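Local coordinates for suppressor protein MPT5 (PDB 5BZ1) that binds short sequence motifs in the 3'-untranslated regions of target mRNAs through its Pumilio-repeat domain and regulates those messages after transcription, at residues Leu44-Ile49 against Lys78-Gln83; Phe52-Ile57 against Tyr86-Gln91; Leu65-Cys70 against Leu102-Asp107. One frame throughout, in Å; residues are numbered along the deposited sequence.

Contact 1: residues Leu44-Ile49 against Lys78-Gln83; sequences LMYEQI and KTLLIQ
Tyr46 and Leu81 mark the nearest approach of two helical backbones, their CA atoms 9.5 Å apart, with 44-49 forming the C-terminal part of helix 38-49 and 78-83 the middle of helix 75-85. That spacing is too wide for backbone to meet backbone, and one long side chain bridges it. Tyr46 has its ring swung anti to the backbone N (chi1 -171°), which carries the phenol across to the other helix. The hydroxyl does most of the touching: Tyr46 OH lies 3.2 Å from Leu80 CB and 3.6 Å from Leu80 CD2. Leu80 comes alongside the rim of the phenol, its CD2 near the ring plane and 4.1 Å from Tyr46 CE2, so the isobutyl group borders an edge and does not lie over a face. On the backbone, Tyr46 OH stands 3.6 Å from Leu81 N, while the Leu81 side chain comes no closer than its CB, at 4.5 Å. No hydrogen bond joins the two segments. The buried hydroxyl hydrogen-bonds the carbonyl O of Gln77, just before 78-83 on the same helix, which fixes the end of the ring against that helical turn. Leu73, in the loop leading to helix 75-85, packs on both Tyr46 and Leu81, and Phe53 meets the tyrosine ring edge-to-face. The contact joins a helix of Pumilio repeat 1 to one of repeat 2, the stacking of successive helical repeats that makes up the solenoid of a PUF domain; here a tyrosine spans the distance.

Contact 2: residues Phe52-Ile57 against Tyr86-Gln91; sequences FFLDLI and YPNVFQ
The carboxamides of Asn88 and Gln91 are the flat groups that meet Leu54, and they receive it differently. One terminal methyl, Leu54 CD2, sits over a face of the Asn88 amide, 3.9 Å from Asn88 CG and equally far from ND2. Against Gln91 the same methyl comes at a slant, neither in the amide plane nor squarely above it, and touches the oxygen, with Leu54 CD2 3.8 Å from Gln91 OE1. The other methyl, Leu54 CD1, reaches the aliphatic root of the asparagine, 4.0 Å from Asn88 CB. A further flat group in 86-91, the Tyr86 ring, takes no part in the meeting with Leu54; it carries Pro87 CD on one face, 3.3 Å above the plane and offset toward the rim, Phe126 meets it edge-to-face and Lys120 NZ hydrogen-bonds its hydroxyl. The backbones are closest at Leu54 and Asn88, whose CA atoms are 8.0 Å apart. Asn88 stands at the N-cap position of helix 89-93 but makes no capping bond; with CG beside the backbone N (chi1 -48°), its amide is presented to Leu54. Gln91 extends its chain beyond CG to bring OE1 to the same methyl, and it also touches Leu58, the residue just after 52-57. Ile85 of helix 75-85 also packs on Leu54. All three residues touch a crystal neighbour, so lattice packing may influence their poses. The contact connects the short helix 53-57 of Pumilio repeat 2 with the start of helix 89-93 in repeat 3. Its chemistry is a surface leucine resting on two amides through van der Waals contact, without a hydrogen bond between the segments, which gives little directional hold.

Contact 3: residues Leu65-Cys70 against Leu102-Asp107; sequences LVQKLC and LQKIID. With nucleotides of chain B.
Gln67 and Lys104 meet on the RNA-reading surface of the PUF domain, where helices of successive Pumilio repeats present side chains to the bases. The two glutamines there each recognise a uracil by its Watson-Crick edge: Gln67 NE2 donates to O4 of U9 of chain B at 2.8 Å, with an N-H...O angle of 160°, and Gln103 NE2 donates to O4 of U7 of chain B at 2.9 Å. Extended chains carry both amides out to the bases, and Thr99 also accepts from Gln103 NE2. Lys104 crosses the Gln67 side chain obliquely, its CB 3.7 Å from Gln67 CG. Bends at chi2 (57°) and chi4 (-71°) turn the chain along the neighbouring helix, where Lys104 NZ bonds Gln67 O at 3.1 Å, approaching from well above the carbonyl plane. A water bridges the pair as well, donating to Gln67 OE1 at 3.1 Å and weakly accepting from Lys104 NZ. The lysine thus holds the glutamine directly at its backbone carbonyl and, more weakly through a water, at its amide oxygen, consistent with a second-shell role in steadying the base-reading group. Asp71 lies near the ammonium as a long, weak ion pair. Deeper in, Cys70 SG packs on Ile105 CG1 at 3.7 Å, giving the interface an apolar floor. Helix 62-69 is backed by helices 22-32 and 38-49 through Leu65 and Leu69, whereas helix 98-107 leans on helix 141-151 through Leu102 and Ile106 and on helix 89-93 through Leu102; the fold contains no strands.

From the N terminus the first segments run 44-49, 52-57, 65-70, and their partners follow in the same order, 78-83, 86-91, 102-107. Each contact closes a loop of roughly thirty residues, and all three loops cross; none is nested. Three consecutive helices, 38-49, 53-57 and 62-69, are thereby matched with 75-85, 89-93 and 98-107, tying together Pumilio repeats 1, 2 and 3. The contact centres lie 12 Å apart in every pairing and their side chains touch: Phe53 of contact 2 packs on Leu81 of contact 1, Met45 and Ile49 of contact 1 on Leu69 of contact 3, and Ile57 of contact 2 on Val66 of contact 3. Lys78 NZ of contact 1 also hydrogen-bonds the carbonyl O of Cys70 of contact 3.

Contact 1: residues Leu44-Ile49 against Lys78-Gln83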
loop_
_atom_site.group_PDB
_atom_site.type_symbol
_atom_site.label_atom_id
_atom_site.label_comp_id
_atom_site.label_asym_id
_atom_site.label_seq_id
_atom_site.Cartn_x
_atom_site.Cartn_y
_atom_site.Cartn_z
ATOM N N LEU A 44 4.663 41.973 4.806
ATOM C CA LEU A 44 3.464 42.796 4.974
ATOM C C LEU A 44 2.203 41.928 4.992
ATOM O O LEU A 44 1.352 42.053 5.877
ATOM C CB LEU A 44 3.372 43.844 3.859
ATOM C CG LEU A 44 4.358 45.014 3.917
ATOM C CD1 LEU A 44 4.417 45.762 2.591
ATOM C CD2 LEU A 44 3.983 45.972 5.031
ATOM N N MET A 45 2.105 41.044 4.007
ATOM C CA MET A 45 0.993 40.114 3.861
ATOM C C MET A 45 0.832 39.241 5.105
ATOM O O MET A 45 -0.278 39.064 5.616
ATOM C CB MET A 45 1.271 39.230 2.648
ATOM C CG MET A 45 0.219 38.232 2.279
ATOM S SD MET A 45 0.924 37.110 1.055
ATOM C CE MET A 45 1.625 38.265 -0.124
ATOM N N TYR A 46 1.955 38.709 5.582
ATOM C CA TYR A 46 1.974 37.749 6.680
ATOM C C TYR A 46 1.305 38.283 7.941
ATOM O O TYR A 46 0.459 37.611 8.532
ATOM C CB TYR A 46 3.417 37.342 6.995
ATOM C CG TYR A 46 3.531 36.190 7.966
ATOM C CD1 TYR A 46 3.549 34.880 7.513
ATOM C CD2 TYR A 46 3.622 36.412 9.334
ATOM C CE1 TYR A 46 3.650 33.824 8.388
ATOM C CE2 TYR A 46 3.721 35.359 10.222
ATOM C CZ TYR A 46 3.735 34.066 9.740
ATOM O OH TYR A 46 3.833 33.007 10.612
ATOM N N GLU A 47 1.688 39.487 8.352
ATOM C CA GLU A 47 1.175 40.071 9.587
ATOM C C GLU A 47 -0.332 40.311 9.545
ATOM O O GLU A 47 -1.006 40.250 10.576
ATOM C CB GLU A 47 1.911 41.374 9.910
ATOM C CG GLU A 47 3.379 41.176 10.246
ATOM C CD GLU A 47 3.583 40.266 11.443
ATOM O OE1 GLU A 47 2.788 40.355 12.402
ATOM O OE2 GLU A 47 4.536 39.460 11.421
ATOM N N GLN A 48 -0.856 40.574 8.351
ATOM C CA GLN A 48 -2.280 40.855 8.192
ATOM C C GLN A 48 -3.140 39.599 8.038
ATOM O O GLN A 48 -4.309 39.595 8.421
ATOM C CB GLN A 48 -2.520 41.812 7.017
ATOM C CG GLN A 48 -2.025 43.248 7.258
ATOM C CD GLN A 48 -2.445 44.207 6.154
ATOM O OE1 GLN A 48 -3.348 43.913 5.367
ATOM N NE2 GLN A 48 -1.792 45.363 6.093
ATOM N N ILE A 49 -2.568 38.534 7.488
ATOM C CA ILE A 49 -3.353 37.332 7.206
ATOM C C ILE A 49 -3.201 36.235 8.266
ATOM O O ILE A 49 -3.969 35.273 8.276
ATOM C CB ILE A 49 -3.037 36.747 5.808
ATOM C CG1 ILE A 49 -1.651 36.098 5.788
ATOM C CG2 ILE A 49 -3.164 37.826 4.731
ATOM C CD1 ILE A 49 -1.304 35.454 4.457
ATOM N N LYS A 78 7.059 30.039 9.001
ATOM C CA LYS A 78 6.398 28.761 8.738
ATOM C C LYS A 78 6.064 28.010 10.032
ATOM O O LYS A 78 5.025 27.354 10.130
ATOM C CB LYS A 78 7.227 27.883 7.792
ATOM C CG LYS A 78 6.571 26.540 7.472
ATOM C CD LYS A 78 7.265 25.828 6.319
ATOM C CE LYS A 78 7.024 26.552 5.007
ATOM N NZ LYS A 78 8.043 26.188 3.986
ATOM N N THR A 79 6.944 28.121 11.024
ATOM C CA THR A 79 6.704 27.512 12.329
ATOM C C THR A 79 5.472 28.127 13.003
ATOM O O THR A 79 4.650 27.413 13.585
ATOM C CB THR A 79 7.939 27.642 13.241
ATOM O OG1 THR A 79 9.041 26.940 12.651
ATOM C CG2 THR A 79 7.661 27.056 14.614
ATOM N N LEU A 80 5.339 29.447 12.910
ATOM C CA LEU A 80 4.182 30.129 13.481
ATOM C C LEU A 80 2.892 29.730 12.762
ATOM O O LEU A 80 1.863 29.519 13.406
ATOM C CB LEU A 80 4.377 31.648 13.457
ATOM C CG LEU A 80 3.225 32.488 14.010
ATOM C CD1 LEU A 80 2.830 32.003 15.395
ATOM C CD2 LEU A 80 3.590 33.969 14.047
ATOM N N LEU A 81 2.954 29.624 11.434
ATOM C CA LEU A 81 1.816 29.158 10.638
ATOM C C LEU A 81 1.358 27.770 11.090
ATOM O O LEU A 81 0.165 27.529 11.285
ATOM C CB LEU A 81 2.175 29.133 9.146
ATOM C CG LEU A 81 1.285 28.294 8.218
ATOM C CD1 LEU A 81 -0.132 28.829 8.173
ATOM C CD2 LEU A 81 1.856 28.221 6.810
ATOM N N ILE A 82 2.316 26.863 11.251
ATOM C CA ILE A 82 2.011 25.496 11.653
ATOM C C ILE A 82 1.521 25.449 13.103
ATOM O O ILE A 82 0.613 24.686 13.431
ATOM C CB ILE A 82 3.227 24.570 11.442
ATOM C CG1 ILE A 82 3.515 24.418 9.946
ATOM C CG2 ILE A 82 2.993 23.203 12.069
ATOM C CD1 ILE A 82 4.757 23.597 9.627
ATOM N N GLN A 83 2.116 26.277 13.960
ATOM C CA GLN A 83 1.669 26.402 15.346
ATOM C C GLN A 83 0.204 26.817 15.425
ATOM O O GLN A 83 -0.517 26.410 16.333
ATOM C CB GLN A 83 2.534 27.416 16.106
ATOM C CG GLN A 83 3.680 26.801 16.905
ATOM C CD GLN A 83 4.731 27.826 17.307
ATOM O OE1 GLN A 83 4.685 28.982 16.881
ATOM N NE2 GLN A 83 5.684 27.405 18.130
#

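Contact 2: residues Phe52-Ile57 against Tyr86-Gln91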
loop_
_atom_site.group_PDB
_atom_site.type_symbol
_atom_site.label_atom_id
_atom_site.label_comp_id
_atom_site.label_asym_id
_atom_site.label_seq_id
_atom_site.Cartn_x
_atom_site.Cartn_y
_atom_site.Cartn_z
ATOM N N PHE A 52 -5.963 34.588 10.044
ATOM C CA PHE A 52 -6.889 33.920 9.133
ATOM C C PHE A 52 -6.271 32.714 8.428
ATOM O O PHE A 52 -6.788 32.263 7.402
ATOM C CB PHE A 52 -7.384 34.906 8.071
ATOM C CG PHE A 52 -7.996 36.159 8.632
ATOM C CD1 PHE A 52 -9.353 36.217 8.904
ATOM C CD2 PHE A 52 -7.219 37.283 8.868
ATOM C CE1 PHE A 52 -9.926 37.371 9.416
ATOM C CE2 PHE A 52 -7.785 38.443 9.378
ATOM C CZ PHE A 52 -9.139 38.485 9.652
ATOM N N PHE A 53 -5.172 32.200 8.975
ATOM C CA PHE A 53 -4.458 31.073 8.375
ATOM C C PHE A 53 -5.362 29.885 8.045
ATOM O O PHE A 53 -5.307 29.348 6.937
ATOM C CB PHE A 53 -3.313 30.624 9.285
ATOM C CG PHE A 53 -2.057 31.428 9.119
ATOM C CD1 PHE A 53 -1.744 31.994 7.891
ATOM C CD2 PHE A 53 -1.188 31.617 10.186
ATOM C CE1 PHE A 53 -0.587 32.737 7.725
ATOM C CE2 PHE A 53 -0.027 32.357 10.027
ATOM C CZ PHE A 53 0.273 32.919 8.797
ATOM N N LEU A 54 -6.196 29.483 9.000
ATOM C CA LEU A 54 -7.092 28.350 8.786
ATOM C C LEU A 54 -8.122 28.663 7.705
ATOM O O LEU A 54 -8.402 27.824 6.844
ATOM C CB LEU A 54 -7.802 27.951 10.081
ATOM C CG LEU A 54 -8.791 26.791 9.928
ATOM C CD1 LEU A 54 -8.073 25.536 9.446
ATOM C CD2 LEU A 54 -9.537 26.519 11.225
ATOM N N ASP A 55 -8.669 29.878 7.747
ATOM C CA ASP A 55 -9.678 30.307 6.784
ATOM C C ASP A 55 -9.127 30.263 5.355
ATOM O O ASP A 55 -9.771 29.741 4.446
ATOM C CB ASP A 55 -10.155 31.725 7.119
ATOM C CG ASP A 55 -10.500 31.896 8.590
ATOM O OD1 ASP A 55 -11.699 32.020 8.920
ATOM O OD2 ASP A 55 -9.563 31.905 9.416
ATOM N N LEU A 56 -7.925 30.805 5.174
ATOM C CA LEU A 56 -7.287 30.861 3.863
ATOM C C LEU A 56 -6.931 29.472 3.325
ATOM O O LEU A 56 -7.120 29.187 2.141
ATOM C CB LEU A 56 -6.040 31.745 3.925
ATOM C CG LEU A 56 -6.316 33.203 4.289
ATOM C CD1 LEU A 56 -5.030 34.013 4.328
ATOM C CD2 LEU A 56 -7.299 33.816 3.308
ATOM N N ILE A 57 -6.420 28.616 4.206
ATOM C CA ILE A 57 -6.075 27.238 3.858
ATOM C C ILE A 57 -7.272 26.497 3.259
ATOM O O ILE A 57 -7.118 25.653 2.372
ATOM C CB ILE A 57 -5.522 26.495 5.099
ATOM C CG1 ILE A 57 -4.043 26.831 5.294
ATOM C CG2 ILE A 57 -5.705 24.985 4.984
ATOM C CD1 ILE A 57 -3.486 26.414 6.643
ATOM N N TYR A 86 -2.062 23.428 13.497
ATOM C CA TYR A 86 -1.867 21.997 13.761
ATOM C C TYR A 86 -3.035 21.282 14.469
ATOM O O TYR A 86 -3.291 20.114 14.176
ATOM C CB TYR A 86 -0.514 21.695 14.437
ATOM C CG TYR A 86 -0.440 21.941 15.932
ATOM C CD1 TYR A 86 -0.891 20.989 16.843
ATOM C CD2 TYR A 86 0.115 23.108 16.431
ATOM C CE1 TYR A 86 -0.813 21.211 18.208
ATOM C CE2 TYR A 86 0.199 23.338 17.788
ATOM C CZ TYR A 86 -0.265 22.390 18.670
ATOM O OH TYR A 86 -0.174 22.630 20.020
ATOM N N PRO A 87 -3.757 21.970 15.381
ATOM C CA PRO A 87 -4.902 21.242 15.948
ATOM C C PRO A 87 -6.002 20.931 14.920
ATOM O O PRO A 87 -6.862 20.097 15.205
ATOM C CB PRO A 87 -5.447 22.212 17.004
ATOM C CG PRO A 87 -4.279 23.086 17.369
ATOM C CD PRO A 87 -3.516 23.247 16.087
ATOM N N ASN A 88 -5.969 21.579 13.756
ATOM C CA ASN A 88 -7.057 21.466 12.786
ATOM C C ASN A 88 -6.762 20.577 11.582
ATOM O O ASN A 88 -7.475 20.645 10.579
ATOM C CB ASN A 88 -7.468 22.852 12.283
ATOM C CG ASN A 88 -7.660 23.844 13.407
ATOM O OD1 ASN A 88 -8.576 23.713 14.219
ATOM N ND2 ASN A 88 -6.798 24.853 13.456
ATOM N N VAL A 89 -5.728 19.745 11.680
ATOM C CA VAL A 89 -5.288 18.940 10.539
ATOM C C VAL A 89 -6.353 17.987 9.982
ATOM O O VAL A 89 -6.364 17.717 8.783
ATOM C CB VAL A 89 -3.981 18.160 10.832
ATOM C CG1 VAL A 89 -2.802 19.117 10.949
ATOM C CG2 VAL A 89 -4.119 17.327 12.101
ATOM N N PHE A 90 -7.240 17.483 10.838
ATOM C CA PHE A 90 -8.319 16.621 10.356
ATOM C C PHE A 90 -9.272 17.389 9.453
ATOM O O PHE A 90 -9.598 16.942 8.353
ATOM C CB PHE A 90 -9.112 15.989 11.507
ATOM C CG PHE A 90 -10.291 15.168 11.041
ATOM C CD1 PHE A 90 -10.101 13.895 10.520
ATOM C CD2 PHE A 90 -11.587 15.672 11.114
ATOM C CE1 PHE A 90 -11.180 13.133 10.080
ATOM C CE2 PHE A 90 -12.672 14.918 10.676
ATOM C CZ PHE A 90 -12.467 13.645 10.158
ATOM N N GLN A 91 -9.730 18.540 9.936
ATOM C CA GLN A 91 -10.640 19.396 9.179
ATOM C C GLN A 91 -10.015 19.827 7.857
ATOM O O GLN A 91 -10.678 19.868 6.817
ATOM C CB GLN A 91 -10.995 20.633 10.005
ATOM C CG GLN A 91 -11.724 21.717 9.223
ATOM C CD GLN A 91 -11.906 22.979 10.033
ATOM O OE1 GLN A 91 -11.334 23.120 11.113
ATOM N NE2 GLN A 91 -12.707 23.904 9.519
#

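Contact 3: residues Leu65-Cys70 against Leu102-Asp107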
loop_
_atom_site.group_PDB
_atom_site.type_symbol
_atom_site.label_atom_id
_atom_site.label_comp_id
_atom_site.label_asym_id
_atom_site.label_seq_id
_atom_site.Cartn_x
_atom_site.Cartn_y
_atom_site.Cartn_z
ATOM N N LEU A 65 -2.630 30.969 -2.453
ATOM C CA LEU A 65 -1.704 31.917 -1.834
ATOM C C LEU A 65 -0.868 31.242 -0.749
ATOM O O LEU A 65 0.354 31.411 -0.702
ATOM C CB LEU A 65 -2.444 33.124 -1.248
ATOM C CG LEU A 65 -1.520 34.149 -0.590
ATOM C CD1 LEU A 65 -0.519 34.677 -1.600
ATOM C CD2 LEU A 65 -2.295 35.299 0.033
ATOM N N VAL A 66 -1.530 30.477 0.116
ATOM C CA VAL A 66 -0.844 29.758 1.188
ATOM C C VAL A 66 0.253 28.844 0.630
ATOM O O VAL A 66 1.377 28.825 1.141
ATOM C CB VAL A 66 -1.833 28.935 2.040
ATOM C CG1 VAL A 66 -1.088 28.053 3.023
ATOM C CG2 VAL A 66 -2.796 29.855 2.783
ATOM N N GLN A 67 -0.075 28.104 -0.424
ATOM C CA GLN A 67 0.893 27.221 -1.068
ATOM C C GLN A 67 2.079 27.991 -1.645
ATOM O O GLN A 67 3.223 27.570 -1.493
ATOM C CB GLN A 67 0.223 26.396 -2.168
ATOM C CG GLN A 67 -0.721 25.311 -1.667
ATOM C CD GLN A 67 -1.316 24.501 -2.799
ATOM O OE1 GLN A 67 -0.636 23.679 -3.413
ATOM N NE2 GLN A 67 -2.590 24.738 -3.089
ATOM N N LYS A 68 1.806 29.110 -2.311
ATOM C CA LYS A 68 2.874 29.928 -2.876
ATOM C C LYS A 68 3.766 30.447 -1.754
ATOM O O LYS A 68 4.994 30.402 -1.845
ATOM C CB LYS A 68 2.301 31.108 -3.666
ATOM C CG LYS A 68 3.263 31.657 -4.711
ATOM C CD LYS A 68 3.594 30.572 -5.729
ATOM C CE LYS A 68 4.704 30.999 -6.659
ATOM N NZ LYS A 68 4.721 30.158 -7.885
ATOM N N LEU A 69 3.123 30.925 -0.694
ATOM C CA LEU A 69 3.807 31.453 0.479
ATOM C C LEU A 69 4.806 30.443 1.053
ATOM O O LEU A 69 5.875 30.827 1.531
ATOM C CB LEU A 69 2.765 31.840 1.528
ATOM C CG LEU A 69 2.850 33.188 2.243
ATOM C CD1 LEU A 69 3.626 34.211 1.431
ATOM C CD2 LEU A 69 1.443 33.695 2.536
ATOM N N CYS A 70 4.464 29.155 0.987
ATOM C CA CYS A 70 5.348 28.093 1.473
ATOM C C CYS A 70 6.722 28.084 0.801
ATOM O O CYS A 70 7.688 27.562 1.360
ATOM C CB CYS A 70 4.689 26.720 1.306
ATOM S SG CYS A 70 3.370 26.392 2.491
ATOM N N LEU A 102 -2.212 21.655 2.868
ATOM C CA LEU A 102 -1.476 20.863 3.849
ATOM C C LEU A 102 -0.387 19.996 3.211
ATOM O O LEU A 102 0.700 19.840 3.781
ATOM C CB LEU A 102 -2.438 20.014 4.689
ATOM C CG LEU A 102 -1.829 19.312 5.902
ATOM C CD1 LEU A 102 -0.982 20.294 6.686
ATOM C CD2 LEU A 102 -2.915 18.731 6.792
ATOM N N GLN A 103 -0.673 19.441 2.034
ATOM C CA GLN A 103 0.327 18.680 1.288
ATOM C C GLN A 103 1.550 19.548 0.999
ATOM O O GLN A 103 2.689 19.100 1.141
ATOM C CB GLN A 103 -0.253 18.161 -0.030
ATOM C CG GLN A 103 -1.225 16.995 0.095
ATOM C CD GLN A 103 -1.945 16.711 -1.209
ATOM O OE1 GLN A 103 -1.316 16.441 -2.233
ATOM N NE2 GLN A 103 -3.275 16.781 -1.182
ATOM N N LYS A 104 1.306 20.790 0.589
ATOM C CA LYS A 104 2.387 21.723 0.280
ATOM C C LYS A 104 3.180 22.081 1.537
ATOM O O LYS A 104 4.411 22.139 1.510
ATOM C CB LYS A 104 1.836 22.995 -0.372
ATOM C CG LYS A 104 2.915 23.960 -0.850
ATOM C CD LYS A 104 3.870 23.276 -1.827
ATOM C CE LYS A 104 5.001 24.204 -2.265
ATOM N NZ LYS A 104 4.535 25.293 -3.161
ATOM N N ILE A 105 2.465 22.313 2.635
ATOM C CA ILE A 105 3.096 22.640 3.911
ATOM C C ILE A 105 4.025 21.515 4.370
ATOM O O ILE A 105 5.189 21.760 4.700
ATOM C CB ILE A 105 2.043 22.942 4.996
ATOM C CG1 ILE A 105 1.337 24.266 4.689
ATOM C CG2 ILE A 105 2.685 23.002 6.376
ATOM C CD1 ILE A 105 0.164 24.572 5.605
ATOM N N ILE A 106 3.507 20.289 4.386
ATOM C CA ILE A 106 4.309 19.114 4.718
ATOM C C ILE A 106 5.509 18.997 3.783
ATOM O O ILE A 106 6.622 18.693 4.217
ATOM C CB ILE A 106 3.468 17.817 4.629
ATOM C CG1 ILE A 106 2.404 17.794 5.725
ATOM C CG2 ILE A 106 4.352 16.575 4.733
ATOM C CD1 ILE A 106 1.310 16.771 5.490
ATOM N N ASP A 107 5.280 19.248 2.498
ATOM C CA ASP A 107 6.313 19.080 1.480
ATOM C C ASP A 107 7.470 20.063 1.644
ATOM O O ASP A 107 8.570 19.823 1.138
ATOM C CB ASP A 107 5.706 19.230 0.085
ATOM C CG ASP A 107 6.570 18.619 -0.999
ATOM O OD1 ASP A 107 6.987 17.451 -0.846
ATOM O OD2 ASP A 107 6.835 19.307 -2.007
ATOM P P U B 9 -6.516 20.159 -10.498
ATOM O OP1 U B 9 -5.159 20.763 -10.427
ATOM O OP2 U B 9 -6.798 18.898 -9.770
ATOM O "O5'" U B 9 -7.559 21.260 -10.011
ATOM C "C5'" U B 9 -8.941 20.967 -9.854
ATOM C "C4'" U B 9 -9.589 21.963 -8.931
ATOM O "O4'" U B 9 -9.034 21.807 -7.602
ATOM C "C3'" U B 9 -9.336 23.420 -9.283
ATOM O "O3'" U B 9 -10.257 23.901 -10.249
ATOM C "C2'" U B 9 -9.432 24.129 -7.935
ATOM O "O2'" U B 9 -10.784 24.406 -7.597
ATOM C "C1'" U B 9 -8.895 23.063 -6.978
ATOM N N1 U B 9 -7.469 23.256 -6.624
ATOM C C2 U B 9 -7.163 24.164 -5.621
ATOM O O2 U B 9 -8.011 24.823 -5.044
ATOM N N3 U B 9 -5.825 24.288 -5.326
ATOM C C4 U B 9 -4.786 23.599 -5.917
ATOM O O4 U B 9 -3.632 23.823 -5.544
ATOM C C5 U B 9 -5.183 22.671 -6.936
ATOM C C6 U B 9 -6.478 22.525 -7.245
ATOM P P U B 7 -10.792 12.092 -8.397
ATOM O OP1 U B 7 -11.862 12.714 -7.570
ATOM O OP2 U B 7 -11.145 11.562 -9.741
ATOM O "O5'" U B 7 -9.607 13.153 -8.555
ATOM C "C5'" U B 7 -9.766 14.328 -9.347
ATOM C "C4'" U B 7 -8.443 14.861 -9.854
ATOM O "O4'" U B 7 -7.807 15.660 -8.816
ATOM C "C3'" U B 7 -7.416 13.801 -10.265
ATOM O "O3'" U B 7 -6.635 14.296 -11.358
ATOM C "C2'" U B 7 -6.534 13.705 -9.024
ATOM O "O2'" U B 7 -5.239 13.193 -9.254
ATOM C "C1'" U B 7 -6.505 15.162 -8.572
ATOM N N1 U B 7 -6.178 15.369 -7.153
ATOM C C2 U B 7 -4.896 15.805 -6.853
ATOM O O2 U B 7 -4.045 15.996 -7.707
ATOM N N3 U B 7 -4.633 15.999 -5.518
ATOM C C4 U B 7 -5.513 15.816 -4.471
ATOM O O4 U B 7 -5.124 16.036 -3.322
ATOM C C5 U B 7 -6.823 15.375 -4.864
ATOM C C6 U B 7 -7.110 15.174 -6.159
HETATM O O HOH W 1 1.925 24.322 -4.956
#